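Local atomic coordinates of member of s1p family of ribosomal proteins (Pyrococcus furiosus, PDB entry 5YH1), a protein that probably acts as a nucleic-acid-binding exonuclease of the DHH family, the chain here being its manganese-binding DHH part. Residues 17-22 with 84-89; 45-50 with 130-135. One frame throughout, in Å; residues are numbered along the deposited sequence.

Contact 1 (17-22 with 84-89); sequences DRRAQP and EKVAPD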
loop_
_atom_site.group_PDB
_atom_site.type_symbol
_atom_site.label_atom_id
_atom_site.label_comp_id
_atom_site.label_asym_id
_atom_site.label_seq_id
_atom_site.Cartn_x
_atom_site.Cartn_y
_atom_site.Cartn_z
ATOM N N ASP A 17 9.274 -39.403 11.988
ATOM C CA ASP A 17 8.161 -39.621 12.921
ATOM C C ASP A 17 8.640 -39.799 14.355
ATOM O O ASP A 17 8.079 -39.213 15.276
ATOM C CB ASP A 17 7.346 -40.854 12.528
ATOM C CG ASP A 17 6.479 -40.620 11.312
ATOM O OD1 ASP A 17 6.364 -39.462 10.866
ATOM O OD2 ASP A 17 5.905 -41.604 10.797
ATOM N N ARG A 18 9.677 -40.609 14.533
ATOM C CA ARG A 18 10.203 -40.905 15.859
ATOM C C ARG A 18 10.822 -39.656 16.469
ATOM O O ARG A 18 10.460 -39.273 17.573
ATOM C CB ARG A 18 11.231 -42.038 15.791
ATOM C CG ARG A 18 11.563 -42.679 17.131
ATOM C CD ARG A 18 12.644 -43.739 16.961
ATOM N NE ARG A 18 12.913 -44.504 18.184
ATOM C CZ ARG A 18 13.766 -44.156 19.152
ATOM N NH1 ARG A 18 14.465 -43.021 19.093
ATOM N NH2 ARG A 18 13.918 -44.955 20.203
ATOM N N ARG A 19 11.733 -39.006 15.751
ATOM C CA ARG A 19 12.391 -37.817 16.297
ATOM C C ARG A 19 11.441 -36.642 16.552
ATOM O O ARG A 19 11.677 -35.844 17.458
ATOM C CB ARG A 19 13.543 -37.329 15.415
ATOM C CG ARG A 19 14.481 -36.437 16.213
ATOM C CD ARG A 19 15.478 -35.675 15.378
ATOM N NE ARG A 19 16.126 -34.634 16.177
ATOM C CZ ARG A 19 17.181 -33.927 15.776
ATOM N NH1 ARG A 19 17.730 -34.143 14.581
ATOM N NH2 ARG A 19 17.696 -32.997 16.572
ATOM N N ALA A 20 10.389 -36.527 15.748
ATOM C CA ALA A 20 9.445 -35.417 15.877
ATOM C C ALA A 20 8.576 -35.517 17.125
ATOM O O ALA A 20 8.071 -34.503 17.595
ATOM C CB ALA A 20 8.560 -35.326 14.644
ATOM N N GLN A 21 8.381 -36.730 17.644
ATOM C CA GLN A 21 7.580 -36.932 18.853
ATOM C C GLN A 21 8.081 -36.001 19.934
ATOM O O GLN A 21 9.257 -36.030 20.257
ATOM C CB GLN A 21 7.702 -38.367 19.374
ATOM C CG GLN A 21 6.962 -39.404 18.553
ATOM C CD GLN A 21 5.464 -39.196 18.555
ATOM O OE1 GLN A 21 4.896 -38.666 19.511
ATOM N NE2 GLN A 21 4.814 -39.611 17.479
ATOM N N PRO A 22 7.200 -35.160 20.482
ATOM C CA PRO A 22 7.628 -34.312 21.595
ATOM C C PRO A 22 7.628 -35.065 22.933
ATOM O O PRO A 22 6.859 -36.011 23.106
ATOM C CB PRO A 22 6.566 -33.216 21.613
ATOM C CG PRO A 22 5.336 -33.907 21.132
ATOM C CD PRO A 22 5.785 -34.941 20.132
ATOM N N GLU A 84 18.089 -24.024 12.963
ATOM C CA GLU A 84 19.520 -23.742 12.868
ATOM C C GLU A 84 20.402 -24.941 13.221
ATOM O O GLU A 84 21.487 -25.082 12.656
ATOM C CB GLU A 84 19.897 -22.502 13.694
ATOM C CG GLU A 84 19.360 -21.221 13.061
ATOM C CD GLU A 84 19.843 -19.949 13.727
ATOM O OE1 GLU A 84 19.950 -19.926 14.975
ATOM O OE2 GLU A 84 20.100 -18.967 12.991
ATOM N N LYS A 85 19.940 -25.814 14.113
ATOM C CA LYS A 85 20.729 -26.997 14.468
ATOM C C LYS A 85 20.695 -28.082 13.378
ATOM O O LYS A 85 21.655 -28.833 13.238
ATOM C CB LYS A 85 20.341 -27.557 15.845
ATOM C CG LYS A 85 19.279 -28.644 15.853
ATOM C CD LYS A 85 19.303 -29.434 17.154
ATOM C CE LYS A 85 19.079 -28.542 18.366
ATOM N NZ LYS A 85 18.610 -29.315 19.549
ATOM N N VAL A 86 19.610 -28.168 12.607
ATOM C CA VAL A 86 19.502 -29.204 11.566
ATOM C C VAL A 86 19.881 -28.740 10.159
ATOM O O VAL A 86 20.111 -29.567 9.288
ATOM C CB VAL A 86 18.100 -29.868 11.525
ATOM C CG1 VAL A 86 17.714 -30.369 12.907
ATOM C CG2 VAL A 86 17.041 -28.934 10.960
ATOM N N ALA A 87 19.959 -27.435 9.935
ATOM C CA ALA A 87 20.278 -26.922 8.608
ATOM C C ALA A 87 21.766 -26.616 8.477
ATOM O O ALA A 87 22.337 -25.955 9.348
ATOM C CB ALA A 87 19.468 -25.675 8.319
ATOM N N PRO A 88 22.398 -27.080 7.382
ATOM C CA PRO A 88 23.793 -26.696 7.134
ATOM C C PRO A 88 23.922 -25.213 6.772
ATOM O O PRO A 88 24.828 -24.535 7.253
ATOM C CB PRO A 88 24.199 -27.586 5.956
ATOM C CG PRO A 88 22.924 -27.908 5.251
ATOM C CD PRO A 88 21.839 -27.900 6.288
ATOM N N ASP A 89 22.997 -24.723 5.947
ATOM C CA ASP A 89 22.992 -23.336 5.478
ATOM C C ASP A 89 22.655 -22.357 6.620
ATOM O O ASP A 89 21.672 -22.554 7.332
ATOM C CB ASP A 89 21.960 -23.204 4.344
ATOM C CG ASP A 89 22.176 -21.979 3.470
ATOM O OD1 ASP A 89 23.099 -21.181 3.733
ATOM O OD2 ASP A 89 21.405 -21.815 2.502
#

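Contact 2 (45-50 with 130-135); sequences AFMIRR and LPLVVI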
loop_
_atom_site.group_PDB
_atom_site.type_symbol
_atom_site.label_atom_id
_atom_site.label_comp_id
_atom_site.label_asym_id
_atom_site.label_seq_id
_atom_site.Cartn_x
_atom_site.Cartn_y
_atom_site.Cartn_z
ATOM N N ALA A 45 2.748 -29.756 18.174
ATOM C CA ALA A 45 4.196 -29.716 18.332
ATOM C C ALA A 45 4.879 -30.780 17.481
ATOM O O ALA A 45 5.938 -30.537 16.919
ATOM C CB ALA A 45 4.581 -29.873 19.796
ATOM N N PHE A 46 4.268 -31.957 17.391
ATOM C CA PHE A 46 4.758 -33.011 16.508
ATOM C C PHE A 46 4.825 -32.527 15.052
ATOM O O PHE A 46 5.850 -32.681 14.389
ATOM C CB PHE A 46 3.870 -34.267 16.601
ATOM C CG PHE A 46 4.145 -35.284 15.523
ATOM C CD1 PHE A 46 5.177 -36.201 15.658
ATOM C CD2 PHE A 46 3.385 -35.310 14.360
ATOM C CE1 PHE A 46 5.439 -37.128 14.654
ATOM C CE2 PHE A 46 3.646 -36.233 13.356
ATOM C CZ PHE A 46 4.676 -37.142 13.504
HETATM N N MSE A 47 3.736 -31.942 14.564
HETATM C CA MSE A 47 3.686 -31.480 13.169
HETATM C C MSE A 47 4.703 -30.402 12.901
HETATM O O MSE A 47 5.364 -30.408 11.865
HETATM C CB MSE A 47 2.281 -31.008 12.825
HETATM C CG MSE A 47 1.389 -32.220 12.583
HETATM SE SE MSE A 47 -0.468 -31.647 12.300
HETATM C CE MSE A 47 -0.199 -31.000 10.450
ATOM N N ILE A 48 4.868 -29.475 13.839
ATOM C CA ILE A 48 5.814 -28.382 13.652
ATOM C C ILE A 48 7.247 -28.917 13.653
ATOM O O ILE A 48 8.033 -28.599 12.748
ATOM C CB ILE A 48 5.578 -27.249 14.679
ATOM C CG1 ILE A 48 4.274 -26.523 14.330
ATOM C CG2 ILE A 48 6.725 -26.254 14.693
ATOM C CD1 ILE A 48 3.715 -25.654 15.432
ATOM N N ARG A 49 7.570 -29.758 14.633
ATOM C CA ARG A 49 8.909 -30.356 14.729
ATOM C C ARG A 49 9.243 -31.194 13.489
ATOM O O ARG A 49 10.371 -31.183 13.013
ATOM C CB ARG A 49 9.029 -31.227 15.991
ATOM C CG ARG A 49 9.110 -30.455 17.303
ATOM C CD ARG A 49 8.889 -31.379 18.497
ATOM N NE ARG A 49 9.850 -32.489 18.513
ATOM C CZ ARG A 49 11.121 -32.386 18.901
ATOM N NH1 ARG A 49 11.617 -31.240 19.331
ATOM N NH2 ARG A 49 11.905 -33.443 18.863
ATOM N N ARG A 50 8.258 -31.912 12.966
ATOM C CA ARG A 50 8.481 -32.760 11.797
ATOM C C ARG A 50 8.819 -31.927 10.559
ATOM O O ARG A 50 9.775 -32.241 9.836
ATOM C CB ARG A 50 7.271 -33.654 11.528
ATOM C CG ARG A 50 7.630 -34.877 10.708
ATOM C CD ARG A 50 6.426 -35.754 10.401
ATOM N NE ARG A 50 6.857 -37.046 9.860
ATOM C CZ ARG A 50 7.324 -37.242 8.623
ATOM N NH1 ARG A 50 7.426 -36.226 7.764
ATOM N NH2 ARG A 50 7.696 -38.465 8.239
ATOM N N LEU A 130 6.186 -27.434 -0.172
ATOM C CA LEU A 130 5.154 -26.512 0.265
ATOM C C LEU A 130 5.128 -26.491 1.798
ATOM O O LEU A 130 5.401 -27.502 2.448
ATOM C CB LEU A 130 3.799 -26.907 -0.302
ATOM C CG LEU A 130 3.688 -26.894 -1.829
ATOM C CD1 LEU A 130 2.264 -27.237 -2.231
ATOM C CD2 LEU A 130 4.103 -25.564 -2.438
ATOM N N PRO A 131 4.839 -25.327 2.380
ATOM C CA PRO A 131 5.041 -25.162 3.820
ATOM C C PRO A 131 3.962 -25.791 4.680
ATOM O O PRO A 131 2.886 -26.117 4.193
ATOM C CB PRO A 131 5.014 -23.642 4.005
ATOM C CG PRO A 131 4.191 -23.151 2.866
ATOM C CD PRO A 131 4.531 -24.050 1.720
ATOM N N LEU A 132 4.295 -25.980 5.951
ATOM C CA LEU A 132 3.307 -26.154 6.995
ATOM C C LEU A 132 2.844 -24.747 7.356
ATOM O O LEU A 132 3.668 -23.853 7.580
ATOM C CB LEU A 132 3.934 -26.827 8.222
ATOM C CG LEU A 132 3.062 -26.992 9.471
ATOM C CD1 LEU A 132 1.980 -28.021 9.207
ATOM C CD2 LEU A 132 3.907 -27.398 10.672
ATOM N N VAL A 133 1.532 -24.562 7.403
ATOM C CA VAL A 133 0.931 -23.296 7.788
ATOM C C VAL A 133 0.407 -23.384 9.227
ATOM O O VAL A 133 -0.380 -24.293 9.560
ATOM C CB VAL A 133 -0.208 -22.919 6.822
ATOM C CG1 VAL A 133 -0.920 -21.658 7.284
ATOM C CG2 VAL A 133 0.340 -22.725 5.409
ATOM N N VAL A 134 0.867 -22.455 10.068
ATOM C CA VAL A 134 0.444 -22.350 11.468
ATOM C C VAL A 134 -0.228 -21.002 11.654
ATOM O O VAL A 134 0.408 -19.963 11.438
ATOM C CB VAL A 134 1.638 -22.448 12.444
ATOM C CG1 VAL A 134 1.159 -22.411 13.891
ATOM C CG2 VAL A 134 2.456 -23.709 12.184
ATOM N N ILE A 135 -1.510 -21.020 12.027
ATOM C CA ILE A 135 -2.289 -19.804 12.236
ATOM C C ILE A 135 -2.565 -19.672 13.724
ATOM O O ILE A 135 -2.993 -20.645 14.359
ATOM C CB ILE A 135 -3.664 -19.839 11.551
ATOM C CG1 ILE A 135 -3.600 -20.517 10.189
ATOM C CG2 ILE A 135 -4.232 -18.422 11.455
ATOM C CD1 ILE A 135 -2.830 -19.730 9.150
#

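Contact 1 (17-22 with 84-89)
Arg19, whose carbonyl O takes a hydrogen bond from Arg49 NH2, sends its side chain across to Lys85 and Val86, where the guanidinium meets hydrocarbon: NH2 lies 4.0 Å from Lys85 CD, and NH1 lies 4.1 Å from Val86 CG1. Each segment takes in the last part of a helix and the chain that leaves it, and helix 66-86 belongs to the beta-alpha-beta crossover that joins the neighbouring parallel strands 58-63 and 97-102 of the DHH domain. The backbones are well separated, Arg19 CA and Val86 CA being 12.1 Å apart, so a long side chain has to bridge them. Arg19 does it by stretching out from CG to NE, with CG anti to N (chi1 -160°). Lys85 CD arrives at the edge of the guanidinium, close to its plane; the Val86 methyl comes in obliquely. Phe53 of helix 32-53 touches both sides, taking a cation-pi contact from Arg19 and packing against Val86. The site is at the surface, and Arg19 also touches a crystal neighbour, so its pose may owe something to the lattice. Two positive charges come close without a bond: Lys85 bends at chi3 (59°), and its NZ ends up 4.8 Å from Arg19 NH2.

Contact 2 (45-50 with 130-135)
This is a buried helix-on-sheet contact of apolar side chains, in which helix 32-53 lies over strand 132-136, the middle strand of the five-stranded parallel sheet. Leu132 is the main piece. Its CD2 methyl goes in against the helix backbone itself, 3.6 Å from Met47 O and 3.7 Å from Ile48 CA, while the sister methyl CD1 meets Met47 CE at 3.9 Å. CG lies anti to the backbone N (chi1 175°), which carries the branch toward the helix, and chi2 then sets one methyl on the backbone and the other on the end of Met47. Met47, present as selenomethionine, turns at chi3 (76°) and touches with its terminal carbon rather than with the selenium. The sheet is the parallel core of the DHH domain's alpha/beta fold: strand 132-136 is hydrogen-bonded to 58-63 on one edge and to 158-161 on the other. The N-to-C directions of helix 45-50 and strand 132-135 make 136°, nearer antiparallel than crosswise, and the axes of these segments approach to 9.6 Å. Ile48 spans two strand residues. Its CG1 is 3.8 Å from Leu132 CD2 and 4.0 Å from Val134 CG2, each pair of side chains meeting at about a right angle. Ile58 of the adjoining strand and Ile210 of helix 199-210 also pack on Ile48. Just past the end of the strand comes Asp137, a manganese ligand, its side chain about 10 Å from that of Val134.

In the fold
Contacts 1 and 2 have their centres about 12 Å apart, and helix 32-53 joins them. Along the chain their segments alternate: 17-22, 45-50, 84-89, 130-135. Contact 1 sits at the surface and contact 2 beneath, against the parallel sheet. Direct contacts tie the two: Asp17 OD1 forms a salt bridge to Arg50 NE at 2.7 Å, Arg49 NH2 probably hydrogen-bonds to Arg19 O at 2.8 Å, and Phe46 packs on Ala20. Helix 2-20 is thereby fastened to the outer side of helix 32-53, whose inner side rests on the sheet. Strand 132-136 leads to Asp137, and helix 66-86 carries Asp67 in its first turn, both manganese ligands.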